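Local coordinates for protein (CD58) (Homo sapiens, PDB 1CCZ) that binds the adhesion receptor CD2 on lymphocytes, serving as a cell-surface glycoprotein of the immunoglobulin superfamily that probably promotes contact between cells, at residues P99-E104 with A108-E113; Y141-L146 with E165-P170; C112-L115 with D119-L122. One frame throughout, in Å; residues are numbered along the deposited sequence. Where two conformers were deposited one is given.

Contact 1: P99-E104 with A108-E113; sequences PMIYWE and ATLTCE. With NAG (2-acetamido-2-deoxy-beta-D-glucopyranose), chain D.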
loop_
_atom_site.group_PDB
_atom_site.type_symbol
_atom_site.label_atom_id
_atom_site.label_comp_id
_atom_site.label_asym_id
_atom_site.label_seq_id
_atom_site.Cartn_x
_atom_site.Cartn_y
_atom_site.Cartn_z
ATOM N N PRO A 99 -1.676 15.151 -7.659
ATOM C CA PRO A 99 -2.060 16.302 -6.839
ATOM C C PRO A 99 -2.422 17.545 -7.656
ATOM O O PRO A 99 -1.970 17.713 -8.802
ATOM C CB PRO A 99 -0.835 16.565 -5.951
ATOM C CG PRO A 99 0.103 15.452 -6.189
ATOM C CD PRO A 99 -0.267 14.756 -7.449
ATOM N N MET A 100 -3.247 18.396 -7.058
ATOM C CA MET A 100 -3.661 19.660 -7.659
ATOM C C MET A 100 -3.083 20.770 -6.775
ATOM O O MET A 100 -3.152 20.701 -5.542
ATOM C CB MET A 100 -5.183 19.812 -7.669
ATOM C CG MET A 100 -5.857 19.300 -8.921
ATOM S SD MET A 100 -7.615 19.770 -9.011
ATOM C CE MET A 100 -7.624 21.379 -8.004
ATOM N N ILE A 101 -2.514 21.787 -7.408
ATOM C CA ILE A 101 -1.973 22.918 -6.688
ATOM C C ILE A 101 -2.743 24.189 -7.066
ATOM O O ILE A 101 -2.997 24.446 -8.244
ATOM C CB ILE A 101 -0.485 23.136 -7.037
ATOM C CG1 ILE A 101 0.351 21.949 -6.556
ATOM C CG2 ILE A 101 -0.004 24.452 -6.431
ATOM C CD1 ILE A 101 1.793 22.021 -6.995
ATOM N N TYR A 102 -3.143 24.975 -6.071
ATOM C CA TYR A 102 -3.801 26.248 -6.347
ATOM C C TYR A 102 -3.396 27.248 -5.260
ATOM O O TYR A 102 -2.773 26.866 -4.267
ATOM C CB TYR A 102 -5.312 26.076 -6.455
ATOM C CG TYR A 102 -5.966 25.516 -5.246
ATOM C CD1 TYR A 102 -6.105 24.136 -5.075
ATOM C CD2 TYR A 102 -6.519 26.362 -4.295
ATOM C CE1 TYR A 102 -6.799 23.616 -3.970
ATOM C CE2 TYR A 102 -7.206 25.868 -3.197
ATOM C CZ TYR A 102 -7.351 24.497 -3.037
ATOM O OH TYR A 102 -8.078 24.038 -1.956
ATOM N N TRP A 103 -3.709 28.526 -5.438
ATOM C CA TRP A 103 -3.288 29.510 -4.450
ATOM C C TRP A 103 -4.182 30.713 -4.355
ATOM O O TRP A 103 -5.046 30.934 -5.204
ATOM C CB TRP A 103 -1.885 30.000 -4.790
ATOM C CG TRP A 103 -1.817 30.609 -6.168
ATOM C CD1 TRP A 103 -2.146 31.888 -6.519
ATOM C CD2 TRP A 103 -1.444 29.947 -7.384
ATOM N NE1 TRP A 103 -2.004 32.066 -7.879
ATOM C CE2 TRP A 103 -1.576 30.890 -8.435
ATOM C CE3 TRP A 103 -1.012 28.648 -7.689
ATOM C CZ2 TRP A 103 -1.290 30.573 -9.773
ATOM C CZ3 TRP A 103 -0.728 28.333 -9.023
ATOM C CH2 TRP A 103 -0.870 29.294 -10.045
ATOM N N GLU A 104 -3.942 31.502 -3.310
ATOM C CA GLU A 104 -4.664 32.746 -3.050
ATOM C C GLU A 104 -3.572 33.822 -2.941
ATOM O O GLU A 104 -2.783 33.813 -2.002
ATOM C CB GLU A 104 -5.429 32.629 -1.738
ATOM C CG GLU A 104 -6.056 33.910 -1.300
ATOM C CD GLU A 104 -6.868 34.537 -2.406
ATOM O OE1 GLU A 104 -7.792 33.864 -2.915
ATOM O OE2 GLU A 104 -6.576 35.698 -2.772
ATOM N N ALA A 108 -1.050 35.176 0.226
ATOM C CA ALA A 108 0.089 34.345 -0.149
ATOM C C ALA A 108 0.006 32.921 0.388
ATOM O O ALA A 108 0.975 32.389 0.934
ATOM C CB ALA A 108 1.380 34.991 0.312
ATOM N N THR A 109 -1.152 32.298 0.210
ATOM C CA THR A 109 -1.353 30.926 0.654
ATOM C C THR A 109 -1.487 29.979 -0.528
ATOM O O THR A 109 -2.333 30.173 -1.394
ATOM C CB THR A 109 -2.620 30.786 1.485
ATOM O OG1 THR A 109 -2.536 31.654 2.617
ATOM C CG2 THR A 109 -2.787 29.337 1.951
ATOM N N LEU A 110 -0.655 28.951 -0.531
ATOM C CA LEU A 110 -0.631 27.929 -1.564
ATOM C C LEU A 110 -1.253 26.662 -0.970
ATOM O O LEU A 110 -0.947 26.301 0.162
ATOM C CB LEU A 110 0.828 27.681 -1.946
ATOM C CG LEU A 110 1.441 26.506 -2.714
ATOM C CD1 LEU A 110 0.774 25.197 -2.389
ATOM C CD2 LEU A 110 1.372 26.828 -4.180
ATOM N N THR A 111 -2.137 26.001 -1.713
ATOM C CA THR A 111 -2.742 24.763 -1.231
ATOM C C THR A 111 -2.505 23.639 -2.217
ATOM O O THR A 111 -2.545 23.846 -3.431
ATOM C CB THR A 111 -4.248 24.874 -1.053
ATOM O OG1 THR A 111 -4.537 25.869 -0.072
ATOM C CG2 THR A 111 -4.831 23.526 -0.607
ATOM N N CYS A 112 -2.240 22.452 -1.684
ATOM C CA CYS A 112 -2.038 21.267 -2.496
ATOM C C CYS A 112 -3.075 20.249 -2.009
ATOM O O CYS A 112 -3.362 20.184 -0.818
ATOM C CB CYS A 112 -0.635 20.697 -2.307
ATOM S SG CYS A 112 -0.479 19.131 -3.220
ATOM N N GLU A 113 -3.654 19.476 -2.918
ATOM C CA GLU A 113 -4.626 18.472 -2.518
ATOM C C GLU A 113 -4.563 17.296 -3.468
ATOM O O GLU A 113 -3.992 17.391 -4.554
ATOM C CB GLU A 113 -6.017 19.071 -2.507
ATOM C CG GLU A 113 -6.533 19.430 -3.877
ATOM C CD GLU A 113 -8.045 19.537 -3.898
ATOM O OE1 GLU A 113 -8.598 20.281 -3.068
ATOM O OE2 GLU A 113 -8.682 18.871 -4.743
HETATM C C1 NAG D . -6.507 33.252 2.720
HETATM C C2 NAG D . -7.221 32.207 1.850
HETATM C C3 NAG D . -7.924 31.208 2.763
HETATM C C4 NAG D . -6.924 30.600 3.763
HETATM C C5 NAG D . -6.121 31.690 4.488
HETATM C C6 NAG D . -4.989 31.099 5.301
HETATM C C7 NAG D . -8.996 33.770 1.164
HETATM C C8 NAG D . -9.928 34.236 0.048
HETATM N N2 NAG D . -8.164 32.764 0.878
HETATM O O3 NAG D . -8.495 30.175 1.971
HETATM O O4 NAG D . -7.617 29.816 4.726
HETATM O O5 NAG D . -5.528 32.599 3.539
HETATM O O6 NAG D . -4.048 32.095 5.666
HETATM O O7 NAG D . -9.038 34.335 2.259
HETATM O O HOH W 1 -7.938 21.584 -0.810
#
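Tyr102 and Thr111 face each other in the middle of the A-B hairpin of an immunoglobulin domain, whose strands, 100-104 and 109-113, show how one ladder can serve two very different surroundings. Six backbone hydrogen bonds join them through the pairs Met100-Glu113, Tyr102-Thr111 and Glu104-Thr109; the bond from Thr111 N to Tyr102 O is 2.8 Å long and almost straight, at 175°. At the turn, Ala108 and Thr109 both oppose Glu104, a G1 beta bulge.

Tight packing accompanies the ladder on both faces. On one, Ile101 CG2 meets Leu110 CD2 at 3.6 Å, and Pro99 CB lies 3.8 Å from Cys112 SG. On the other, a chi1 of 59° swings the Tyr102 ring back over strand 109-113, with Thr111 CB over one ring face, toward the rim, 3.9 Å from the Tyr102 centroid in a CH-pi contact.

The solvent side begins at the ring edge, which Glu113 OE1 approaches; a water 2.7 Å from Tyr102 OH donates to this same carboxylate oxygen. Near the turn, Glu104 CG comes within 3.2 Å of N2 of NAG, the N-acetylglucosamine of a glycan attached to the protein, while Thr109 OG1 accepts a weak bond from NAG O6 and also bonds to Asn107.

Strand 109-113 lies between 100-104 and 138-142 in a three-stranded sheet; the hairpin's apolar face packs against strands 150-156 and 159-165, and the Cys112-Cys152 disulfide joins strands B and F.

Contact 2: Y141-L146 with E165-P170; sequences YQWTNL and EVVNCP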
loop_
_atom_site.group_PDB
_atom_site.type_symbol
_atom_site.label_atom_id
_atom_site.label_comp_id
_atom_site.label_asym_id
_atom_site.label_seq_id
_atom_site.Cartn_x
_atom_site.Cartn_y
_atom_site.Cartn_z
ATOM N N TYR A 141 0.113 26.249 2.651
ATOM C CA TYR A 141 1.394 26.803 3.052
ATOM C C TYR A 141 1.457 28.272 2.682
ATOM O O TYR A 141 1.120 28.651 1.561
ATOM C CB TYR A 141 2.524 26.022 2.363
ATOM C CG TYR A 141 3.880 26.680 2.448
ATOM C CD1 TYR A 141 4.747 26.429 3.521
ATOM C CD2 TYR A 141 4.309 27.551 1.447
ATOM C CE1 TYR A 141 6.006 27.036 3.585
ATOM C CE2 TYR A 141 5.554 28.157 1.502
ATOM C CZ TYR A 141 6.398 27.899 2.567
ATOM O OH TYR A 141 7.639 28.503 2.580
ATOM N N GLN A 142 1.868 29.100 3.638
ATOM C CA GLN A 142 1.987 30.536 3.404
ATOM C C GLN A 142 3.411 30.756 2.894
ATOM O O GLN A 142 4.379 30.508 3.618
ATOM C CB GLN A 142 1.744 31.289 4.706
ATOM C CG GLN A 142 0.352 31.887 4.813
ATOM C CD GLN A 142 0.400 33.333 5.284
ATOM O OE1 GLN A 142 1.133 33.659 6.227
ATOM N NE2 GLN A 142 -0.362 34.203 4.635
ATOM N N TRP A 143 3.554 31.196 1.645
ATOM C CA TRP A 143 4.900 31.352 1.116
ATOM C C TRP A 143 5.624 32.627 1.537
ATOM O O TRP A 143 5.011 33.651 1.859
ATOM C CB TRP A 143 4.907 31.193 -0.420
ATOM C CG TRP A 143 4.238 32.297 -1.201
ATOM C CD1 TRP A 143 4.745 33.548 -1.464
ATOM C CD2 TRP A 143 2.955 32.241 -1.846
ATOM N NE1 TRP A 143 3.859 34.270 -2.228
ATOM C CE2 TRP A 143 2.751 33.501 -2.481
ATOM C CE3 TRP A 143 1.960 31.256 -1.952
ATOM C CZ2 TRP A 143 1.591 33.802 -3.210
ATOM C CZ3 TRP A 143 0.806 31.551 -2.680
ATOM C CH2 TRP A 143 0.632 32.819 -3.300
ATOM N N THR A 144 6.943 32.543 1.548
ATOM C CA THR A 144 7.762 33.678 1.919
ATOM C C THR A 144 8.373 34.261 0.653
ATOM O O THR A 144 8.660 35.451 0.595
ATOM C CB THR A 144 8.871 33.252 2.899
ATOM O OG1 THR A 144 9.867 32.470 2.216
ATOM C CG2 THR A 144 8.277 32.425 4.019
ATOM N N ASN A 145 8.556 33.419 -0.362
ATOM C CA ASN A 145 9.130 33.862 -1.627
ATOM C C ASN A 145 8.643 33.019 -2.806
ATOM O O ASN A 145 8.105 31.922 -2.620
ATOM C CB ASN A 145 10.648 33.789 -1.569
ATOM C CG ASN A 145 11.160 32.394 -1.751
ATOM O OD1 ASN A 145 11.389 31.953 -2.869
ATOM N ND2 ASN A 145 11.342 31.679 -0.646
ATOM N N LEU A 146 8.842 33.541 -4.018
ATOM C CA LEU A 146 8.435 32.851 -5.231
ATOM C C LEU A 146 9.603 32.736 -6.198
ATOM O O LEU A 146 9.441 32.856 -7.405
ATOM C CB LEU A 146 7.261 33.585 -5.881
ATOM C CG LEU A 146 5.996 33.579 -5.008
ATOM C CD1 LEU A 146 4.905 34.366 -5.688
ATOM C CD2 LEU A 146 5.532 32.155 -4.755
ATOM N N GLU A 165 4.031 23.550 -10.076
ATOM C CA GLU A 165 3.388 24.754 -10.596
ATOM C C GLU A 165 4.128 26.025 -10.221
ATOM O O GLU A 165 4.700 26.116 -9.141
ATOM C CB GLU A 165 1.952 24.876 -10.080
ATOM C CG GLU A 165 1.008 23.745 -10.482
ATOM C CD GLU A 165 0.791 23.630 -11.982
ATOM O OE1 GLU A 165 1.072 24.593 -12.735
ATOM O OE2 GLU A 165 0.334 22.557 -12.415
ATOM N N VAL A 166 4.115 27.004 -11.122
ATOM C CA VAL A 166 4.725 28.307 -10.860
ATOM C C VAL A 166 3.561 29.194 -10.382
ATOM O O VAL A 166 2.512 29.252 -11.036
ATOM C CB VAL A 166 5.354 28.938 -12.162
ATOM C CG1 VAL A 166 5.905 30.333 -11.869
ATOM C CG2 VAL A 166 6.447 28.076 -12.684
ATOM N N VAL A 167 3.720 29.851 -9.233
ATOM C CA VAL A 167 2.673 30.746 -8.717
ATOM C C VAL A 167 2.706 32.075 -9.487
ATOM O O VAL A 167 3.763 32.697 -9.630
ATOM C CB VAL A 167 2.859 31.025 -7.198
ATOM C CG1 VAL A 167 1.868 32.064 -6.733
ATOM C CG2 VAL A 167 2.685 29.736 -6.415
ATOM N N ASN A 168 1.548 32.502 -9.982
ATOM C CA ASN A 168 1.432 33.739 -10.764
ATOM C C ASN A 168 0.675 34.801 -9.966
ATOM O O ASN A 168 -0.561 34.836 -9.981
ATOM C CB ASN A 168 0.702 33.422 -12.093
ATOM C CG ASN A 168 0.279 34.666 -12.866
ATOM O OD1 ASN A 168 1.043 35.622 -12.989
ATOM N ND2 ASN A 168 -0.938 34.646 -13.401
ATOM N N CYS A 169 1.426 35.659 -9.278
ATOM C CA CYS A 169 0.856 36.729 -8.455
ATOM C C CYS A 169 1.543 38.078 -8.718
ATOM O O CYS A 169 2.756 38.140 -9.001
ATOM C CB CYS A 169 1.001 36.397 -6.963
ATOM S SG CYS A 169 -0.061 35.055 -6.334
ATOM N N PRO A 170 0.780 39.179 -8.594
ATOM C CA PRO A 170 1.350 40.512 -8.827
ATOM C C PRO A 170 2.450 40.753 -7.805
ATOM O O PRO A 170 2.322 40.317 -6.657
ATOM C CB PRO A 170 0.175 41.458 -8.619
ATOM C CG PRO A 170 -1.036 40.607 -8.606
ATOM C CD PRO A 170 -0.635 39.241 -8.197
#
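At one end of the immunoglobulin-type beta sandwich, the loop that follows strand 138-142 packs against the C-terminal tail leaving strand 159-165. Four side chains carry this meeting of two irregular segments, and all of its closest contacts are apolar. Val167 is shared between two partners. Its CG1, placed anti to the backbone N by a chi1 of 174°, approaches Trp143 from the opposite direction and stops 3.7 Å from CH2 of that indole. Against the six-membered ring this is an off-centre CH-pi contact, with Val167 CG1 4.2 Å from the Trp143 centroid. Leu146 crosses Val167 at about a right angle, bringing Leu146 CD2 to 3.8 Å from Val167 CB. The same CD2 also leans over one face of the indole, 3.6 Å above its plane and toward the rim, so the leucine wedges against both tryptophan and valine.

Cys169 adds a sulfur-aromatic contact. Its SG reaches the outer, benzo part of the indole obliquely, 3.7 Å from Trp143 CZ2. That sulfur is committed to a disulfide with Cys105, which fixes the tail to the turn following strand 100-104. Leu110 and Phe150 continue the cluster toward the interior, while Trp103 packs beside Val167 and Cys169.

A tryptophan and a disulfide thus join the E-F loop to the tail after strand G, at one end of an immunoglobulin beta sandwich.

Contact 3: C112-L115 with D119-L122; sequences CEVL and DVEL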
loop_
_atom_site.group_PDB
_atom_site.type_symbol
_atom_site.label_atom_id
_atom_site.label_comp_id
_atom_site.label_asym_id
_atom_site.label_seq_id
_atom_site.Cartn_x
_atom_site.Cartn_y
_atom_site.Cartn_z
ATOM N N CYS A 112 -2.240 22.452 -1.684
ATOM C CA CYS A 112 -2.038 21.267 -2.496
ATOM C C CYS A 112 -3.075 20.249 -2.009
ATOM O O CYS A 112 -3.362 20.184 -0.818
ATOM C CB CYS A 112 -0.635 20.697 -2.307
ATOM S SG CYS A 112 -0.479 19.131 -3.220
ATOM N N GLU A 113 -3.654 19.476 -2.918
ATOM C CA GLU A 113 -4.626 18.472 -2.518
ATOM C C GLU A 113 -4.563 17.296 -3.468
ATOM O O GLU A 113 -3.992 17.391 -4.554
ATOM C CB GLU A 113 -6.017 19.071 -2.507
ATOM C CG GLU A 113 -6.533 19.430 -3.877
ATOM C CD GLU A 113 -8.045 19.537 -3.898
ATOM O OE1 GLU A 113 -8.598 20.281 -3.068
ATOM O OE2 GLU A 113 -8.682 18.871 -4.743
ATOM N N VAL A 114 -5.128 16.167 -3.061
ATOM C CA VAL A 114 -5.108 14.988 -3.910
ATOM C C VAL A 114 -6.406 14.281 -3.584
ATOM O O VAL A 114 -6.804 14.226 -2.422
ATOM C CB VAL A 114 -3.838 14.097 -3.641
ATOM C CG1 VAL A 114 -3.864 13.505 -2.236
ATOM C CG2 VAL A 114 -3.732 12.999 -4.701
ATOM N N LEU A 115 -7.084 13.783 -4.616
ATOM C CA LEU A 115 -8.380 13.122 -4.443
ATOM C C LEU A 115 -8.331 11.671 -3.987
ATOM O O LEU A 115 -8.945 11.303 -2.994
ATOM C CB LEU A 115 -9.191 13.190 -5.746
ATOM C CG LEU A 115 -10.635 12.679 -5.693
ATOM C CD1 LEU A 115 -11.417 13.462 -4.654
ATOM C CD2 LEU A 115 -11.270 12.820 -7.076
ATOM N N ASP A 119 -4.206 6.388 3.086
ATOM C CA ASP A 119 -3.099 6.810 3.967
ATOM C C ASP A 119 -2.062 7.614 3.203
ATOM O O ASP A 119 -0.873 7.287 3.149
ATOM C CB ASP A 119 -2.407 5.605 4.618
ATOM C CG ASP A 119 -1.923 5.906 6.032
ATOM O OD1 ASP A 119 -2.383 6.903 6.642
ATOM O OD2 ASP A 119 -1.081 5.138 6.531
ATOM N N VAL A 120 -2.546 8.688 2.617
ATOM C CA VAL A 120 -1.735 9.558 1.815
ATOM C C VAL A 120 -1.026 10.625 2.646
ATOM O O VAL A 120 -1.526 11.095 3.666
ATOM C CB VAL A 120 -2.637 10.245 0.755
ATOM C CG1 VAL A 120 -1.846 11.251 -0.074
ATOM C CG2 VAL A 120 -3.256 9.191 -0.131
ATOM N N GLU A 121 0.154 10.994 2.178
ATOM C CA GLU A 121 0.937 12.050 2.772
ATOM C C GLU A 121 1.230 13.000 1.598
ATOM O O GLU A 121 1.581 12.550 0.506
ATOM C CB GLU A 121 2.245 11.485 3.305
ATOM C CG GLU A 121 3.056 12.457 4.099
ATOM C CD GLU A 121 4.184 11.772 4.860
ATOM O OE1 GLU A 121 3.896 11.073 5.875
ATOM O OE2 GLU A 121 5.353 11.934 4.432
ATOM N N LEU A 122 1.061 14.297 1.811
ATOM C CA LEU A 122 1.371 15.289 0.788
ATOM C C LEU A 122 2.705 15.904 1.224
ATOM O O LEU A 122 2.904 16.196 2.416
ATOM C CB LEU A 122 0.291 16.371 0.742
ATOM C CG LEU A 122 -1.045 15.945 0.117
ATOM C CD1 LEU A 122 -2.018 17.118 0.172
ATOM C CD2 LEU A 122 -0.829 15.473 -1.330
#
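This is a buried, apolar contact between the two sheets of the beta sandwich, near the end where the chain crosses over from one to the other, and Val114 and Leu122 meet at its centre. Val114 comes next after Glu113 and Leu122 belongs to strand 121-126; the two side chains slide past each other in opposite directions, with Val114 CG1 3.7 Å from Leu122 CD2. The same valine methyl, Val114 CG1, also meets Val120 CG1 tip to tip, again at 3.7 Å. It can touch both partners because a chi1 of 66° sets CG1 between the backbone N and the carbonyl carbon of Val114, aimed across the interior.

Two consecutive strands joined by a short connection, yet lying in different sheets and packing through their side chains, make a beta arch, here the B-to-C connection of the immunoglobulin fold. Leu122 divides its methyls along the facing strand. Leu122 CD1 packs on the backbone, 3.5 Å from Cys112 O and 4.0 Å from Glu113 CA. Leu122 CD2, besides touching Val114, comes to 4.1 Å from Cys112 SG, so the leucine lies beside the disulfide joining Cys112 to Cys152.

Ala154 of strand 150-156 touches both Val114 and Leu122, and Met139 of strand 138-142, in the sheet of strand 109-113, also packs on the leucine.

How the contacts relate
Read from the N terminus, contact 1 closes first, a hairpin with only residues 105-107 between its segments. Contact 3 begins before that hairpin has ended, sharing Cys112 and Glu113 with it, and closes another three-residue loop as the chain passes into the opposite sheet. Contact 2 opens later, in series, joining the loop after 138-142 to the tail after 159-165 around an excursion that holds strand 150-156 and nearly all of 159-165. None nests within another. Contacts 1 and 2 touch through backbone pairing along and just past strands 109-113 and 138-142 and through tryptophan packing; contacts 2 and 3 stay about 6 Å apart at their nearest atoms.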